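Long-range contact in first ORF in transposon ISC1904 (Sulfolobus solfataricus, PDB 3ILX), which probably takes part in DNA strand exchange during transposition, this chain being the resolvase-type recombinase part of a longer, probably DNA-binding protein: residues Y34-G42 and G51-I59. Residues are numbered along the deposited sequence; the frame is centred on the assembly and turned at random.
Sequences YDLVITDIG and GFLKLLRMI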
ATOM      1  N   TYR A  34      16.559 -23.203  -1.916  1.00 30.97           N
ATOM      2  CA  TYR A  34      15.214 -22.651  -1.732  1.00 29.26           C
ATOM      3  C   TYR A  34      14.240 -23.794  -1.769  1.00 28.86           C
ATOM      4  O   TYR A  34      14.516 -24.829  -2.362  1.00 27.50           O
ATOM      5  CB  TYR A  34      14.891 -21.604  -2.803  1.00 28.20           C
ATOM      6  CG  TYR A  34      15.162 -22.100  -4.183  1.00 28.00           C
ATOM      7  CD1 TYR A  34      14.138 -22.639  -4.976  1.00 26.55           C
ATOM      8  CD2 TYR A  34      16.456 -22.057  -4.701  1.00 29.38           C
ATOM      9  CE1 TYR A  34      14.409 -23.126  -6.258  1.00 26.58           C
ATOM     10  CE2 TYR A  34      16.733 -22.529  -5.964  1.00 29.41           C
ATOM     11  CZ  TYR A  34      15.718 -23.059  -6.737  1.00 29.26           C
ATOM     12  OH  TYR A  34      16.053 -23.518  -7.982  1.00 28.69           O
ATOM     13  N   ASP A  35      13.096 -23.582  -1.128  1.00 29.04           N
ATOM     14  CA  ASP A  35      12.048 -24.595  -1.016  1.00 29.06           C
ATOM     15  C   ASP A  35      10.971 -24.447  -2.096  1.00 28.46           C
ATOM     16  O   ASP A  35      10.493 -25.417  -2.631  1.00 27.73           O
ATOM     17  CB  ASP A  35      11.450 -24.523   0.384  1.00 29.00           C
ATOM     18  CG  ASP A  35      12.450 -24.943   1.442  1.00 30.32           C
ATOM     19  OD1 ASP A  35      12.894 -26.116   1.381  1.00 30.93           O
ATOM     20  OD2 ASP A  35      12.826 -24.102   2.291  1.00 30.88           O
ATOM     21  N   LEU A  36      10.637 -23.214  -2.440  1.00 27.45           N
ATOM     22  CA  LEU A  36       9.569 -22.966  -3.385  1.00 27.51           C
ATOM     23  C   LEU A  36       9.842 -21.669  -4.165  1.00 26.80           C
ATOM     24  O   LEU A  36      10.517 -20.759  -3.658  1.00 26.97           O
ATOM     25  CB  LEU A  36       8.242 -22.920  -2.613  1.00 27.29           C
ATOM     26  CG  LEU A  36       6.945 -22.492  -3.264  1.00 30.77           C
ATOM     27  CD1 LEU A  36       6.301 -23.663  -3.983  1.00 33.25           C
ATOM     28  CD2 LEU A  36       6.032 -21.936  -2.176  1.00 34.59           C
ATOM     29  N   VAL A  37       9.349 -21.622  -5.405  1.00 25.96           N
ATOM     30  CA  VAL A  37       9.336 -20.435  -6.247  1.00 25.83           C
ATOM     31  C   VAL A  37       7.872 -20.088  -6.531  1.00 27.17           C
ATOM     32  O   VAL A  37       7.103 -20.936  -6.985  1.00 26.84           O
ATOM     33  CB  VAL A  37      10.084 -20.658  -7.578  1.00 25.76           C
ATOM     34  CG1 VAL A  37      10.103 -19.364  -8.377  1.00 23.04           C
ATOM     35  CG2 VAL A  37      11.499 -21.158  -7.310  1.00 23.82           C
ATOM     36  N   ILE A  38       7.480 -18.864  -6.191  1.00 27.26           N
ATOM     37  CA  ILE A  38       6.116 -18.414  -6.412  1.00 27.22           C
ATOM     38  C   ILE A  38       6.237 -17.240  -7.359  1.00 27.60           C
ATOM     39  O   ILE A  38       7.092 -16.349  -7.137  1.00 26.63           O
ATOM     40  CB  ILE A  38       5.479 -17.902  -5.099  1.00 27.79           C
ATOM     41  CG1 ILE A  38       5.159 -19.049  -4.137  1.00 27.65           C
ATOM     42  CG2 ILE A  38       4.230 -17.045  -5.381  1.00 27.14           C
ATOM     43  CD1 ILE A  38       4.701 -18.560  -2.757  1.00 25.34           C
ATOM     44  N   THR A  39       5.433 -17.239  -8.423  1.00 26.78           N
ATOM     45  CA  THR A  39       5.511 -16.148  -9.411  1.00 27.84           C
ATOM     46  C   THR A  39       4.135 -15.576  -9.720  1.00 28.09           C
ATOM     47  O   THR A  39       3.128 -16.226  -9.481  1.00 27.02           O
ATOM     48  CB  THR A  39       6.134 -16.602 -10.746  1.00 28.78           C
ATOM     49  OG1 THR A  39       5.294 -17.583 -11.365  1.00 28.88           O
ATOM     50  CG2 THR A  39       7.523 -17.222 -10.534  1.00 28.09           C
ATOM     51  N   ASP A  40       4.112 -14.344 -10.221  1.00 28.01           N
ATOM     52  CA  ASP A  40       2.882 -13.681 -10.603  1.00 27.74           C
ATOM     53  C   ASP A  40       3.170 -12.847 -11.835  1.00 27.19           C
ATOM     54  O   ASP A  40       4.275 -12.268 -11.968  1.00 26.70           O
ATOM     55  CB  ASP A  40       2.453 -12.714  -9.490  1.00 27.14           C
ATOM     56  CG  ASP A  40       1.559 -13.371  -8.444  1.00 29.37           C
ATOM     57  OD1 ASP A  40       0.648 -14.118  -8.835  1.00 27.15           O
ATOM     58  OD2 ASP A  40       1.723 -13.097  -7.227  1.00 30.58           O
ATOM     59  N   ILE A  41       2.179 -12.761 -12.707  1.00 26.03           N
ATOM     60  CA  ILE A  41       2.211 -11.814 -13.801  1.00 27.31           C
ATOM     61  C   ILE A  41       1.079 -10.852 -13.502  1.00 27.78           C
ATOM     62  O   ILE A  41      -0.083 -11.233 -13.513  1.00 27.17           O
ATOM     63  CB  ILE A  41       1.974 -12.466 -15.182  1.00 27.52           C
ATOM     64  CG1 ILE A  41       3.038 -13.548 -15.457  1.00 29.08           C
ATOM     65  CG2 ILE A  41       1.876 -11.387 -16.286  1.00 25.65           C
ATOM     66  CD1 ILE A  41       2.669 -14.556 -16.578  1.00 29.55           C
ATOM     67  N   GLY A  42       1.443  -9.606 -13.235  1.00 27.45           N
ATOM     68  CA  GLY A  42       0.490  -8.564 -12.915  1.00 27.46           C
ATOM     69  C   GLY A  42       1.242  -7.481 -12.180  1.00 27.42           C
ATOM     70  O   GLY A  42       2.422  -7.614 -11.919  1.00 25.78           O
ATOM     71  N   GLY A  51      -0.295 -15.616  -6.469  1.00 28.43           N
ATOM     72  CA  GLY A  51       1.001 -15.916  -5.899  1.00 28.37           C
ATOM     73  C   GLY A  51       1.216 -15.102  -4.627  1.00 28.04           C
ATOM     74  O   GLY A  51       1.576 -15.667  -3.586  1.00 27.97           O
ATOM     75  N   PHE A  52       0.989 -13.785  -4.697  1.00 27.31           N
ATOM     76  CA  PHE A  52       1.266 -12.892  -3.558  1.00 26.74           C
ATOM     77  C   PHE A  52       0.381 -13.230  -2.367  1.00 26.93           C
ATOM     78  O   PHE A  52       0.848 -13.205  -1.225  1.00 26.39           O
ATOM     79  CB  PHE A  52       1.046 -11.438  -3.973  1.00 27.46           C
ATOM     80  CG  PHE A  52       1.024 -10.445  -2.828  1.00 27.85           C
ATOM     81  CD1 PHE A  52       2.212  -9.928  -2.308  1.00 26.07           C
ATOM     82  CD2 PHE A  52      -0.193  -9.946  -2.348  1.00 28.24           C
ATOM     83  CE1 PHE A  52       2.172  -9.000  -1.260  1.00 24.07           C
ATOM     84  CE2 PHE A  52      -0.227  -8.999  -1.352  1.00 26.69           C
ATOM     85  CZ  PHE A  52       0.988  -8.516  -0.812  1.00 25.76           C
ATOM     86  N   LEU A  53      -0.891 -13.532  -2.653  1.00 25.56           N
ATOM     87  CA  LEU A  53      -1.852 -13.941  -1.631  1.00 26.84           C
ATOM     88  C   LEU A  53      -1.500 -15.291  -0.981  1.00 27.49           C
ATOM     89  O   LEU A  53      -1.577 -15.414   0.249  1.00 28.30           O
ATOM     90  CB  LEU A  53      -3.274 -13.964  -2.193  1.00 25.36           C
ATOM     91  CG  LEU A  53      -3.859 -12.603  -2.538  1.00 24.53           C
ATOM     92  CD1 LEU A  53      -5.249 -12.770  -3.183  1.00 26.85           C
ATOM     93  CD2 LEU A  53      -3.931 -11.731  -1.267  1.00 24.47           C
ATOM     94  N   LYS A  54      -1.089 -16.275  -1.792  1.00 27.56           N
ATOM     95  CA  LYS A  54      -0.576 -17.549  -1.255  1.00 28.03           C
ATOM     96  C   LYS A  54       0.592 -17.262  -0.299  1.00 28.04           C
ATOM     97  O   LYS A  54       0.615 -17.719   0.857  1.00 28.57           O
ATOM     98  CB  LYS A  54      -0.143 -18.485  -2.380  1.00 27.08           C
ATOM     99  CG  LYS A  54       0.515 -19.788  -1.906  1.00 28.94           C
ATOM    100  CD  LYS A  54       1.037 -20.581  -3.103  1.00 30.21           C
ATOM    101  CE  LYS A  54       2.025 -21.689  -2.689  1.00 31.96           C
ATOM    102  NZ  LYS A  54       1.288 -22.756  -1.965  1.00 31.52           N
ATOM    103  N   LEU A  55       1.532 -16.459  -0.774  1.00 27.76           N
ATOM    104  CA  LEU A  55       2.694 -16.086   0.009  1.00 28.33           C
ATOM    105  C   LEU A  55       2.336 -15.407   1.339  1.00 27.94           C
ATOM    106  O   LEU A  55       2.852 -15.797   2.378  1.00 27.89           O
ATOM    107  CB  LEU A  55       3.630 -15.187  -0.815  1.00 26.81           C
ATOM    108  CG  LEU A  55       4.912 -14.668  -0.151  1.00 29.23           C
ATOM    109  CD1 LEU A  55       5.758 -15.784   0.509  1.00 28.99           C
ATOM    110  CD2 LEU A  55       5.763 -13.880  -1.195  1.00 28.57           C
ATOM    111  N   LEU A  56       1.510 -14.359   1.282  1.00 27.81           N
ATOM    112  CA  LEU A  56       1.093 -13.618   2.477  1.00 26.40           C
ATOM    113  C   LEU A  56       0.420 -14.540   3.509  1.00 27.29           C
ATOM    114  O   LEU A  56       0.664 -14.425   4.720  1.00 27.21           O
ATOM    115  CB  LEU A  56       0.122 -12.488   2.087  1.00 26.32           C
ATOM    116  CG  LEU A  56      -0.567 -11.681   3.184  1.00 23.37           C
ATOM    117  CD1 LEU A  56       0.500 -11.058   4.046  1.00 28.66           C
ATOM    118  CD2 LEU A  56      -1.442 -10.578   2.563  1.00 24.35           C
ATOM    119  N   ARG A  57      -0.457 -15.422   3.034  1.00 26.93           N
ATOM    120  CA  ARG A  57      -1.126 -16.365   3.913  1.00 27.50           C
ATOM    121  C   ARG A  57      -0.140 -17.359   4.511  1.00 28.02           C
ATOM    122  O   ARG A  57      -0.253 -17.710   5.678  1.00 27.52           O
ATOM    123  CB  ARG A  57      -2.266 -17.080   3.183  1.00 27.08           C
ATOM    124  CG  ARG A  57      -3.406 -16.129   2.904  1.00 28.21           C
ATOM    125  CD  ARG A  57      -4.334 -16.610   1.800  1.00 29.49           C
ATOM    126  NE  ARG A  57      -5.280 -15.535   1.498  1.00 28.88           N
ATOM    127  CZ  ARG A  57      -6.068 -15.482   0.431  1.00 28.66           C
ATOM    128  NH1 ARG A  57      -6.028 -16.440  -0.487  1.00 29.58           N
ATOM    129  NH2 ARG A  57      -6.898 -14.460   0.282  1.00 27.20           N
HETATM  130  N   MSE A  58       0.845 -17.788   3.726  1.00 28.18           N
HETATM  131  CA  MSE A  58       1.840 -18.697   4.269  1.00 29.18           C
HETATM  132  C   MSE A  58       2.658 -18.039   5.386  1.00 29.17           C
HETATM  133  O   MSE A  58       2.945 -18.678   6.387  1.00 29.22           O
HETATM  134  CB  MSE A  58       2.774 -19.210   3.173  1.00 29.19           C
HETATM  135  CG  MSE A  58       2.146 -20.256   2.280  1.00 29.73           C
HETATM  136 SE   MSE A  58       3.468 -20.734   0.927  0.75 33.89          SE
HETATM  137  CE  MSE A  58       4.495 -22.022   1.994  1.00 31.41           C
ATOM    138  N   ILE A  59       3.061 -16.784   5.180  1.00 28.70           N
ATOM    139  CA  ILE A  59       3.835 -16.053   6.197  1.00 28.00           C
ATOM    140  C   ILE A  59       3.016 -15.964   7.480  1.00 27.71           C
ATOM    141  O   ILE A  59       3.499 -16.286   8.567  1.00 27.68           O
ATOM    142  CB  ILE A  59       4.209 -14.631   5.720  1.00 27.85           C
ATOM    143  CG1 ILE A  59       5.189 -14.700   4.550  1.00 28.04           C
ATOM    144  CG2 ILE A  59       4.810 -13.779   6.874  1.00 27.09           C
ATOM    145  CD1 ILE A  59       5.321 -13.381   3.751  1.00 26.41           C
TER
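The carboxylate of Asp40 faces the first turn of helix 50-60 and meets two successive backbone N-H groups with its two oxygens. OD1 takes the N-H of Gly51 on its syn side at 3.0 Å, the donor lying 16° out of the carboxylate plane, while OD2 is 2.7 Å from Phe52 N in a weak, bent bond. OD2 is also hydrogen-bonded to Tyr8 OH on strand 4-11, so this buried acid is held from both helix and sheet. Replacing it by an alanine removes both oxygens, and the Gly51 N-H and the Tyr8 hydroxyl would probably be left without this partner, as would Phe52 N, whose bond is weak. Strand 36-41 is an outer strand of the parallel sheet in the resolvase-type catalytic domain, and helix 50-60 packs on one sheet face; its segment 51-59 runs at 139° to strand 36-41, within the beta-alpha-beta crossover to strand 64-69. Two residues earlier on the strand, Ile38 sends CG2 against Gly51 CA, 3.5 Å away and tighter than usual carbon-carbon packing. With CG1 anti to its carbonyl carbon (chi1 -72°), Ile38 carries CD1 along the helix to Leu55 CB at 4.0 Å and to the aliphatic chain of Lys54. Nearer the strand's start, the Leu36 side chain crosses that of Lys54, its CD2 4.0 Å from Lys54 CE and 4.2 Å from SE of the selenomethionine Met58.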